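PDB 1IUG: putative aspartate aminotransferase from Thermus thermophilus, which probably catalyses pyridoxal 5'-phosphate-dependent transfer of amino groups between amino acids and 2-oxo acids, as a class-V aminotransferase. Local coordinates for residues V128-L140 / P275-F287. Sequence-based numbering, arbitrary orientation.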
loop_
_atom_site.group_PDB
_atom_site.type_symbol
_atom_site.label_atom_id
_atom_site.label_comp_id
_atom_site.label_asym_id
_atom_site.label_seq_id
_atom_site.Cartn_x
_atom_site.Cartn_y
_atom_site.Cartn_z
ATOM N N VAL A 128 17.105 -14.464 1.941
ATOM C CA VAL A 128 15.737 -14.676 2.390
ATOM C C VAL A 128 15.870 -15.568 3.626
ATOM O O VAL A 128 16.330 -16.710 3.535
ATOM C CB VAL A 128 14.865 -15.356 1.306
ATOM C CG1 VAL A 128 13.500 -15.707 1.873
ATOM C CG2 VAL A 128 14.688 -14.417 0.127
ATOM N N HIS A 129 15.530 -15.009 4.783
ATOM C CA HIS A 129 15.629 -15.717 6.054
ATOM C C HIS A 129 14.748 -16.968 6.074
ATOM O O HIS A 129 15.232 -18.082 6.290
ATOM C CB HIS A 129 15.261 -14.776 7.203
ATOM C CG HIS A 129 15.687 -15.271 8.549
ATOM N ND1 HIS A 129 16.388 -16.446 8.721
ATOM C CD2 HIS A 129 15.518 -14.748 9.784
ATOM C CE1 HIS A 129 16.630 -16.625 10.006
ATOM N NE2 HIS A 129 16.113 -15.610 10.673
ATOM N N SER A 130 13.457 -16.773 5.841
ATOM C CA SER A 130 12.505 -17.870 5.805
ATOM C C SER A 130 11.901 -17.928 4.400
ATOM O O SER A 130 11.130 -17.047 4.009
ATOM C CB SER A 130 11.420 -17.655 6.861
ATOM O OG SER A 130 10.392 -18.620 6.741
ATOM N N GLU A 131 12.329 -18.919 3.621
ATOM C CA GLU A 131 11.844 -19.103 2.255
ATOM C C GLU A 131 10.503 -19.823 2.348
ATOM O O GLU A 131 10.427 -21.056 2.329
ATOM C CB GLU A 131 12.867 -19.905 1.432
ATOM C CG GLU A 131 12.473 -20.166 -0.024
ATOM C CD GLU A 131 12.086 -18.901 -0.782
ATOM O OE1 GLU A 131 12.990 -18.164 -1.233
ATOM O OE2 GLU A 131 10.873 -18.648 -0.938
ATOM N N THR A 132 9.444 -19.029 2.460
ATOM C CA THR A 132 8.083 -19.534 2.608
ATOM C C THR A 132 7.621 -20.554 1.566
ATOM O O THR A 132 6.837 -21.460 1.882
ATOM C CB THR A 132 7.080 -18.371 2.654
ATOM O OG1 THR A 132 7.650 -17.292 3.408
ATOM C CG2 THR A 132 5.794 -18.815 3.330
ATOM N N SER A 133 8.115 -20.416 0.338
ATOM C CA SER A 133 7.746 -21.320 -0.746
ATOM C C SER A 133 8.232 -22.749 -0.524
ATOM O O SER A 133 7.605 -23.703 -0.988
ATOM C CB SER A 133 8.279 -20.797 -2.081
ATOM O OG SER A 133 9.695 -20.831 -2.127
ATOM N N THR A 134 9.328 -22.904 0.213
ATOM C CA THR A 134 9.871 -24.236 0.463
ATOM C C THR A 134 9.827 -24.657 1.929
ATOM O O THR A 134 9.874 -25.851 2.239
ATOM C CB THR A 134 11.324 -24.340 -0.032
ATOM O OG1 THR A 134 12.165 -23.519 0.787
ATOM C CG2 THR A 134 11.427 -23.872 -1.483
ATOM N N GLY A 135 9.714 -23.675 2.821
ATOM C CA GLY A 135 9.688 -23.949 4.249
ATOM C C GLY A 135 11.096 -24.001 4.811
ATOM O O GLY A 135 11.310 -24.442 5.943
ATOM N N ALA A 136 12.056 -23.522 4.023
ATOM C CA ALA A 136 13.459 -23.522 4.416
ATOM C C ALA A 136 13.878 -22.303 5.231
ATOM O O ALA A 136 13.429 -21.183 4.981
ATOM C CB ALA A 136 14.347 -23.656 3.182
ATOM N N LEU A 137 14.765 -22.539 6.194
ATOM C CA LEU A 137 15.285 -21.485 7.052
ATOM C C LEU A 137 16.788 -21.368 6.826
ATOM O O LEU A 137 17.535 -22.310 7.088
ATOM C CB LEU A 137 15.021 -21.826 8.521
ATOM C CG LEU A 137 15.393 -20.758 9.551
ATOM C CD1 LEU A 137 14.500 -19.541 9.358
ATOM C CD2 LEU A 137 15.238 -21.316 10.958
ATOM N N ALA A 138 17.230 -20.218 6.331
ATOM C CA ALA A 138 18.650 -19.997 6.084
ATOM C C ALA A 138 19.370 -19.624 7.378
ATOM O O ALA A 138 18.774 -19.025 8.277
ATOM C CB ALA A 138 18.839 -18.899 5.044
ATOM N N ASP A 139 20.646 -19.994 7.470
ATOM C CA ASP A 139 21.469 -19.687 8.641
ATOM C C ASP A 139 22.022 -18.279 8.448
ATOM O O ASP A 139 23.187 -18.092 8.102
ATOM C CB ASP A 139 22.617 -20.694 8.763
ATOM C CG ASP A 139 23.267 -20.690 10.143
ATOM O OD1 ASP A 139 23.106 -19.704 10.901
ATOM O OD2 ASP A 139 23.945 -21.684 10.470
ATOM N N LEU A 140 21.167 -17.295 8.704
ATOM C CA LEU A 140 21.491 -15.887 8.536
ATOM C C LEU A 140 22.795 -15.375 9.153
ATOM O O LEU A 140 23.612 -14.783 8.449
ATOM C CB LEU A 140 20.308 -15.029 9.006
ATOM C CG LEU A 140 19.845 -13.893 8.095
ATOM C CD1 LEU A 140 19.547 -14.422 6.705
ATOM C CD2 LEU A 140 18.604 -13.254 8.689
ATOM N N PRO A 275 9.203 -34.376 4.036
ATOM C CA PRO A 275 9.407 -32.928 4.181
ATOM C C PRO A 275 10.230 -32.380 3.016
ATOM O O PRO A 275 11.091 -33.073 2.475
ATOM C CB PRO A 275 10.193 -32.826 5.490
ATOM C CG PRO A 275 9.694 -33.988 6.269
ATOM C CD PRO A 275 9.686 -35.085 5.234
ATOM N N VAL A 276 9.965 -31.134 2.638
ATOM C CA VAL A 276 10.684 -30.498 1.538
ATOM C C VAL A 276 12.044 -29.909 1.933
ATOM O O VAL A 276 13.045 -30.173 1.269
ATOM C CB VAL A 276 9.817 -29.412 0.853
ATOM C CG1 VAL A 276 10.596 -28.721 -0.253
ATOM C CG2 VAL A 276 8.556 -30.033 0.295
ATOM N N PRO A 277 12.103 -29.120 3.023
ATOM C CA PRO A 277 13.376 -28.523 3.447
ATOM C C PRO A 277 14.246 -29.380 4.373
ATOM O O PRO A 277 13.788 -30.375 4.932
ATOM C CB PRO A 277 12.913 -27.261 4.160
ATOM C CG PRO A 277 11.692 -27.750 4.881
ATOM C CD PRO A 277 10.985 -28.596 3.837
ATOM N N LYS A 278 15.512 -28.983 4.507
ATOM C CA LYS A 278 16.477 -29.655 5.383
ATOM C C LYS A 278 16.463 -28.877 6.698
ATOM O O LYS A 278 16.539 -29.452 7.781
ATOM C CB LYS A 278 17.894 -29.595 4.793
ATOM C CG LYS A 278 18.050 -30.140 3.380
ATOM C CD LYS A 278 17.655 -31.614 3.288
ATOM C CE LYS A 278 17.817 -32.171 1.869
ATOM N NZ LYS A 278 18.326 -31.171 0.880
ATOM N N ARG A 279 16.421 -27.553 6.565
ATOM C CA ARG A 279 16.372 -26.621 7.685
ATOM C C ARG A 279 14.922 -26.172 7.778
ATOM O O ARG A 279 14.367 -25.638 6.815
ATOM C CB ARG A 279 17.264 -25.418 7.394
ATOM C CG ARG A 279 18.708 -25.556 7.838
ATOM C CD ARG A 279 18.815 -25.756 9.336
ATOM N NE ARG A 279 19.960 -25.035 9.892
ATOM C CZ ARG A 279 19.999 -23.719 10.087
ATOM N NH1 ARG A 279 18.958 -22.955 9.770
ATOM N NH2 ARG A 279 21.077 -23.165 10.626
ATOM N N PHE A 280 14.322 -26.356 8.944
ATOM C CA PHE A 280 12.920 -26.017 9.121
ATOM C C PHE A 280 12.592 -24.645 9.688
ATOM O O PHE A 280 13.086 -24.256 10.746
ATOM C CB PHE A 280 12.229 -27.103 9.950
ATOM C CG PHE A 280 12.417 -28.487 9.400
ATOM C CD1 PHE A 280 13.587 -29.199 9.660
ATOM C CD2 PHE A 280 11.443 -29.066 8.597
ATOM C CE1 PHE A 280 13.784 -30.470 9.121
ATOM C CE2 PHE A 280 11.627 -30.335 8.055
ATOM C CZ PHE A 280 12.800 -31.038 8.316
ATOM N N SER A 281 11.766 -23.913 8.948
ATOM C CA SER A 281 11.293 -22.601 9.362
ATOM C C SER A 281 9.978 -22.850 10.095
ATOM O O SER A 281 9.174 -23.678 9.667
ATOM C CB SER A 281 11.028 -21.720 8.143
ATOM O OG SER A 281 10.357 -20.533 8.520
ATOM N N PRO A 282 9.745 -22.145 11.212
ATOM C CA PRO A 282 8.509 -22.316 11.983
ATOM C C PRO A 282 7.285 -21.683 11.306
ATOM O O PRO A 282 6.169 -21.807 11.800
ATOM C CB PRO A 282 8.818 -21.592 13.300
ATOM C CG PRO A 282 10.331 -21.435 13.312
ATOM C CD PRO A 282 10.651 -21.194 11.878
ATOM N N ALA A 283 7.499 -21.011 10.177
ATOM C CA ALA A 283 6.423 -20.326 9.460
ATOM C C ALA A 283 5.482 -21.198 8.640
ATOM O O ALA A 283 4.333 -20.817 8.405
ATOM C CB ALA A 283 7.009 -19.237 8.567
ATOM N N VAL A 284 5.956 -22.358 8.201
ATOM C CA VAL A 284 5.133 -23.228 7.367
ATOM C C VAL A 284 5.680 -24.652 7.328
ATOM O O VAL A 284 6.863 -24.876 7.587
ATOM C CB VAL A 284 5.068 -22.648 5.914
ATOM C CG1 VAL A 284 6.466 -22.514 5.336
ATOM C CG2 VAL A 284 4.186 -23.500 5.008
ATOM N N ALA A 285 4.792 -25.614 7.081
ATOM C CA ALA A 285 5.164 -27.023 6.966
ATOM C C ALA A 285 4.922 -27.432 5.513
ATOM O O ALA A 285 3.784 -27.410 5.031
ATOM C CB ALA A 285 4.328 -27.883 7.910
ATOM N N ALA A 286 6.001 -27.755 4.805
ATOM C CA ALA A 286 5.911 -28.146 3.402
ATOM C C ALA A 286 6.117 -29.645 3.219
ATOM O O ALA A 286 7.059 -30.222 3.765
ATOM C CB ALA A 286 6.922 -27.362 2.575
ATOM N N PHE A 287 5.234 -30.264 2.437
ATOM C CA PHE A 287 5.299 -31.701 2.184
ATOM C C PHE A 287 5.266 -32.062 0.708
ATOM O O PHE A 287 4.611 -31.393 -0.094
ATOM C CB PHE A 287 4.120 -32.421 2.846
ATOM C CG PHE A 287 4.080 -32.299 4.338
ATOM C CD1 PHE A 287 3.161 -31.454 4.951
ATOM C CD2 PHE A 287 4.944 -33.042 5.131
ATOM C CE1 PHE A 287 3.101 -31.351 6.338
ATOM C CE2 PHE A 287 4.894 -32.949 6.518
ATOM C CZ PHE A 287 3.970 -32.100 7.126
HETATM O O HOH W 1 9.420 -25.807 7.371
#
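S130 and S281 each carry OG anti to the backbone N (chi1 173° and 170°), which turns the two hydroxyls tip to tip in a short hydrogen bond, OG to OG 2.6 Å. S130 OG also bonds T162, and S281 OG accepts a weak bond from A283 N. Beside this pair the backbones form a single bridge between A136 and F280: S281 N donates to G135 O at 3.1 Å, and L137 N to R279 O at 3.2 Å, the latter from above the carbonyl plane. A136 CA adds a CA-H...O contact to R279 O. R279 bends at chi2 and chi3, its CB and CG packing against L137 O, and brings NH2 to D139 OD2 in a 3.2 Å salt bridge, carboxylate and guanidinium planes 44° apart. With an alanine at R279, the D139 carboxylate would probably lose its charged partner and L137 O the CG methylene that lies against it. L137 lays CD2 against F280 O at 3.6 Å, while V284 CG1 rests on G135 CA and P277 CG on G135 O. A water lies 2.7 Å from both G135 O and V284 O and can bridge the two carbonyls, though it has more acceptors in reach than protons to give. The 130-131/136-137 hairpin, with a G1 bulge at G135 and A136 opposite E131, thus meets the loop entering strand 285-288. T132 OG1 bonds T162 OG1 and also O3 of the cofactor-lysine adduct at position 185, so the turn of the hairpin reaches the active site; A286 lies against R322, a predicted substrate-binding residue on strand 320-323. Helix 85-96 borders T132, and helix 250-270 packs on P277 and A285.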